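Local structure of nucleocapsid protein (Sin Nombre virus, 2IC6) at residues 11-14 / 15-19; 38-41 / 42-45. The protein probably packages the single-stranded RNA genome of this hantavirus, its N-terminal region folding as an antiparallel coiled coil. The protein carries 1 engineered substitution. One frame throughout, in Å; residues are numbered along the deposited sequence. Where two conformers were deposited one is given.

Overall arrangement
Two long antiparallel helices, 6-37 and 41-74, pack as a coiled coil, and the two contacts sample different parts of that hairpin. Interaction 1 lies within the first helix, with Ile14 and His17 turned onto leucines of helix 41-74. Interaction 2 forms the turn at one end, where residues 38-40 reverse the chain and the second helix starts. Their centres are 31 Å apart, on opposite sides of the chain's centre, and about 20 Å separates their nearest atoms, so they do not touch. They are linked through helix 6-37: 11-19 is a regular part of that helix with one face on the partner, while in 38-45 the chain leaves it and begins the next.

Interaction 1 (11-14 / 15-19); sequences QDNI and TLHEQ
His17 and Asn13 meet one helical turn apart through Asn13 O, which accepts two bonds: from the backbone His17 N at 2.9 Å and from the ring nitrogen His17 ND1 at 2.8 Å. The two donors arrive from opposite faces of the carbonyl plane; Asn13 O lies in the imidazole plane, at its edge. A chi1 of -76° puts the His17 ring beside its backbone N, and chi2 of 83° turns ND1 to Asn13 O, a bond that restrains ring rotation. Histidine suits the place: its ring N-H serves this carbonyl while the ring packs on Leu61.

Further backbone bonds run from the N-H of residue i+4 to the carbonyl of residue i: Thr15 N to Gln11 O (2.9 Å), Leu16 N to Asp12 O (3.0 Å) and Glu18 N to Ile14 O (2.8 Å).

A water donates to Asp12 OD1 at 2.8 Å and lies 2.7 Å from Thr15 OG1, a hydroxyl able to meet it; Asp12 also forms a salt bridge with Lys8.

The side chains of Ile14 and Glu18 lie side by side, CG2 of Ile14 4.1 Å from CG of Glu18, whose carboxylate salt-bridges Lys65. Aliphatic Ile14 suits the buried side, on Leu64 and Leu68. This is an amphipathic helix of an antiparallel coiled coil, with Gln11, Ile14 and His17, spaced three apart, touching the partner helix.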
loop_
_atom_site.group_PDB
_atom_site.type_symbol
_atom_site.label_atom_id
_atom_site.label_comp_id
_atom_site.label_asym_id
_atom_site.label_seq_id
_atom_site.Cartn_x
_atom_site.Cartn_y
_atom_site.Cartn_z
ATOM N N GLN A 11 2.251 -15.023 4.876
ATOM C CA GLN A 11 3.496 -14.443 4.366
ATOM C C GLN A 11 3.477 -14.128 2.894
ATOM O O GLN A 11 3.933 -13.060 2.495
ATOM C CB GLN A 11 4.663 -15.387 4.644
ATOM C CG GLN A 11 6.105 -14.745 4.437
ATOM C CD GLN A 11 6.410 -13.417 5.237
ATOM O OE1 GLN A 11 6.799 -13.379 6.422
ATOM N NE2 GLN A 11 6.241 -12.327 4.556
ATOM N N ASP A 12 2.963 -15.013 2.039
ATOM C CA ASP A 12 2.894 -14.734 0.612
ATOM C C ASP A 12 1.983 -13.578 0.336
ATOM O O ASP A 12 2.251 -12.801 -0.573
ATOM C CB ASP A 12 2.483 -15.986 -0.152
ATOM C CG ASP A 12 3.596 -17.028 -0.219
ATOM O OD1 ASP A 12 4.778 -16.768 0.103
ATOM O OD2 ASP A 12 3.274 -18.172 -0.593
ATOM N N ASN A 13 0.897 -13.461 1.094
ATOM C CA ASN A 13 0.008 -12.330 0.904
ATOM C C ASN A 13 0.670 -11.023 1.326
ATOM O O ASN A 13 0.490 -10.000 0.675
ATOM C CB ASN A 13 -1.278 -12.602 1.661
ATOM C CG ASN A 13 -2.465 -11.824 1.175
ATOM O OD1 ASN A 13 -3.493 -11.790 1.886
ATOM N ND2 ASN A 13 -2.380 -11.244 0.021
ATOM N N ILE A 14 1.474 -11.039 2.380
ATOM C CA ILE A 14 2.229 -9.871 2.775
ATOM C C ILE A 14 3.148 -9.538 1.617
ATOM O O ILE A 14 3.254 -8.385 1.235
ATOM C CB ILE A 14 2.993 -10.117 4.104
ATOM C CG1 ILE A 14 1.979 -10.168 5.267
ATOM C CG2 ILE A 14 4.096 -9.069 4.388
ATOM C CD1 ILE A 14 2.572 -10.706 6.600
ATOM N N THR A 15 3.863 -10.511 1.068
ATOM C CA THR A 15 4.744 -10.191 -0.117
ATOM C C THR A 15 4.014 -9.546 -1.256
ATOM O O THR A 15 4.513 -8.565 -1.841
ATOM C CB THR A 15 5.371 -11.468 -0.650
ATOM O OG1 THR A 15 6.162 -11.968 0.411
ATOM C CG2 THR A 15 6.229 -11.260 -1.944
ATOM N N LEU A 16 2.898 -10.086 -1.676
ATOM C CA LEU A 16 2.146 -9.552 -2.791
ATOM C C LEU A 16 1.757 -8.139 -2.463
ATOM O O LEU A 16 1.879 -7.251 -3.318
ATOM C CB LEU A 16 0.947 -10.409 -3.058
ATOM C CG LEU A 16 0.029 -9.966 -4.172
ATOM C CD1 LEU A 16 0.810 -9.945 -5.429
ATOM C CD2 LEU A 16 -1.160 -10.911 -4.182
ATOM N N HIS A 17 1.317 -7.907 -1.217
ATOM C CA HIS A 17 0.930 -6.543 -0.857
ATOM C C HIS A 17 2.118 -5.586 -0.760
ATOM O O HIS A 17 1.942 -4.421 -1.146
ATOM C CB HIS A 17 0.069 -6.573 0.386
ATOM C CG HIS A 17 -1.346 -7.028 0.125
ATOM N ND1 HIS A 17 -1.687 -8.363 0.054
ATOM C CD2 HIS A 17 -2.500 -6.334 -0.060
ATOM C CE1 HIS A 17 -2.995 -8.454 -0.164
ATOM N NE2 HIS A 17 -3.509 -7.243 -0.239
ATOM N N GLU A 18 3.268 -6.050 -0.261
ATOM C CA GLU A 18 4.440 -5.209 -0.227
ATOM C C GLU A 18 4.876 -4.825 -1.633
ATOM O O GLU A 18 5.287 -3.682 -1.903
ATOM C CB GLU A 18 5.587 -5.931 0.443
ATOM C CG GLU A 18 5.414 -6.132 1.885
ATOM C CD GLU A 18 5.622 -4.950 2.763
ATOM O OE1 GLU A 18 5.689 -5.156 4.017
ATOM O OE2 GLU A 18 5.739 -3.775 2.299
ATOM N N GLN A 19 4.802 -5.759 -2.577
ATOM C CA GLN A 19 5.144 -5.469 -3.960
ATOM C C GLN A 19 4.182 -4.450 -4.540
ATOM O O GLN A 19 4.609 -3.485 -5.213
ATOM C CB GLN A 19 5.186 -6.760 -4.783
ATOM C CG GLN A 19 6.295 -7.685 -4.305
ATOM C CD GLN A 19 6.438 -8.945 -5.145
ATOM O OE1 GLN A 19 5.501 -9.352 -5.821
ATOM N NE2 GLN A 19 7.578 -9.603 -5.058
HETATM O O HOH W 1 6.587 -14.654 0.004
#

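Interaction 2 (38-41 / 42-45)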
loop_
_atom_site.group_PDB
_atom_site.type_symbol
_atom_site.label_atom_id
_atom_site.label_comp_id
_atom_site.label_asym_id
_atom_site.label_seq_id
_atom_site.Cartn_x
_atom_site.Cartn_y
_atom_site.Cartn_z
ATOM N N ASP A 38 1.997 21.833 -11.070
ATOM C CA ASP A 38 0.743 22.433 -11.590
ATOM C C ASP A 38 -0.448 21.871 -10.824
ATOM O O ASP A 38 -0.939 20.757 -11.179
ATOM C CB ASP A 38 0.626 22.221 -13.091
ATOM C CG ASP A 38 -0.477 23.052 -13.707
ATOM O OD1 ASP A 38 -0.603 23.046 -14.937
ATOM O OD2 ASP A 38 -1.255 23.692 -12.996
ATOM N N PRO A 39 -0.848 22.509 -9.736
ATOM C CA PRO A 39 -1.913 21.951 -8.895
ATOM C C PRO A 39 -3.267 22.204 -9.434
ATOM O O PRO A 39 -4.139 22.721 -8.739
ATOM C CB PRO A 39 -1.668 22.664 -7.545
ATOM C CG PRO A 39 -1.217 24.003 -7.967
ATOM C CD PRO A 39 -0.282 23.728 -9.139
ATOM N N ASP A 40 -3.531 21.731 -10.662
ATOM C CA ASP A 40 -4.859 21.873 -11.264
ATOM C C ASP A 40 -5.788 20.790 -10.752
ATOM O O ASP A 40 -5.390 19.840 -10.066
ATOM C CB ASP A 40 -4.827 21.961 -12.809
ATOM C CG ASP A 40 -4.469 20.694 -13.529
ATOM O OD1 ASP A 40 -4.366 19.614 -13.026
ATOM O OD2 ASP A 40 -4.327 20.831 -14.792
ATOM N N ASP A 41 -7.059 20.939 -11.053
ATOM C CA ASP A 41 -8.042 20.068 -10.467
ATOM C C ASP A 41 -7.828 18.625 -10.871
ATOM O O ASP A 41 -8.012 17.711 -10.041
ATOM C CB ASP A 41 -9.486 20.455 -10.830
ATOM C CG ASP A 41 -9.909 21.762 -10.231
ATOM O OD1 ASP A 41 -9.200 22.237 -9.310
ATOM O OD2 ASP A 41 -10.918 22.339 -10.721
ATOM N N VAL A 42 -7.503 18.376 -12.146
ATOM C CA VAL A 42 -7.289 17.004 -12.574
ATOM C C VAL A 42 -6.092 16.391 -11.848
ATOM O O VAL A 42 -6.153 15.239 -11.397
ATOM C CB VAL A 42 -7.114 16.948 -14.098
ATOM C CG1 VAL A 42 -6.632 15.558 -14.586
ATOM C CG2 VAL A 42 -8.470 17.371 -14.775
ATOM N N ASN A 43 -4.981 17.100 -11.784
ATOM C CA ASN A 43 -3.813 16.598 -11.072
ATOM C C ASN A 43 -4.088 16.375 -9.596
ATOM O O ASN A 43 -3.650 15.345 -9.035
ATOM C CB ASN A 43 -2.598 17.539 -11.232
ATOM C CG ASN A 43 -1.956 17.472 -12.592
ATOM O OD1 ASN A 43 -2.188 16.511 -13.361
ATOM N ND2 ASN A 43 -1.193 18.473 -12.928
ATOM N N LYS A 44 -4.891 17.243 -8.955
ATOM C CA LYS A 44 -5.248 17.028 -7.546
ATOM C C LYS A 44 -6.112 15.791 -7.372
ATOM O O LYS A 44 -5.954 15.063 -6.405
ATOM C CB LYS A 44 -5.847 18.291 -6.958
ATOM C CG LYS A 44 -4.767 19.398 -6.801
ATOM C CD LYS A 44 -5.253 20.666 -6.078
ATOM C CE LYS A 44 -5.300 20.540 -4.490
ATOM N NZ LYS A 44 -5.668 21.689 -3.569
ATOM N N SER A 45 -7.014 15.528 -8.332
ATOM C CA SER A 45 -7.815 14.351 -8.249
ATOM C C SER A 45 -6.979 13.068 -8.429
ATOM O O SER A 45 -7.157 12.080 -7.687
ATOM C CB SER A 45 -8.962 14.429 -9.250
ATOM O OG SER A 45 -9.681 13.227 -9.271
#
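Asn43 is gripped at two points by the loop that precedes its helix. Its backbone Asn43 N donates to the carboxylate oxygen Asp40 OD1 at 2.9 Å, and its side-chain Asn43 ND2 donates to the carbonyl oxygen Asp38 O, also at 2.9 Å. The first bond makes Asp40 the N-cap of helix 41-74. A chi1 of 71° places the Asp40 carboxylate between its own backbone N and carbonyl carbon, folded back over the first turn, where OD1 can take up an amide N-H that no earlier helical carbonyl serves.

The second bond is nearly straight, with an N-H...O angle of 172°. Asp38 O lies in the plane of the Asn43 amide, and ND2 in turn lies in the plane of the Asp38 carbonyl, a mutual alignment that orients the amide group. Asp38 O also receives a weak bond from Asp40 N, closing an inverse gamma turn centred on Pro39. Proline suits this place, since its ring restricts phi and its nitrogen has no hydrogen to donate.

Ordinary helical bonding then takes over. Lys44 N donates to Asp40 O at 2.9 Å, and Ser45 N donates to Asp41 O over an equal 2.9 Å. The aliphatic part of Lys44 lies along the loop, with CG 3.4 Å from Asp40 O and CD 3.5 Å from Pro39 O. On the inner side, Asn43 touches Ala34 and Val35 of helix 6-37.

Chemically, the negative charge of Asp40 should interact favourably with the partial positive charge at the N-terminal end of helix 41-74, besides supplying an acceptor, and the asparagine amide ties the helix start to the first residue after helix 6-37. Together these polar bonds probably stabilise the reversal at a mostly exposed end of the hairpin, where none of the contact's residues is buried.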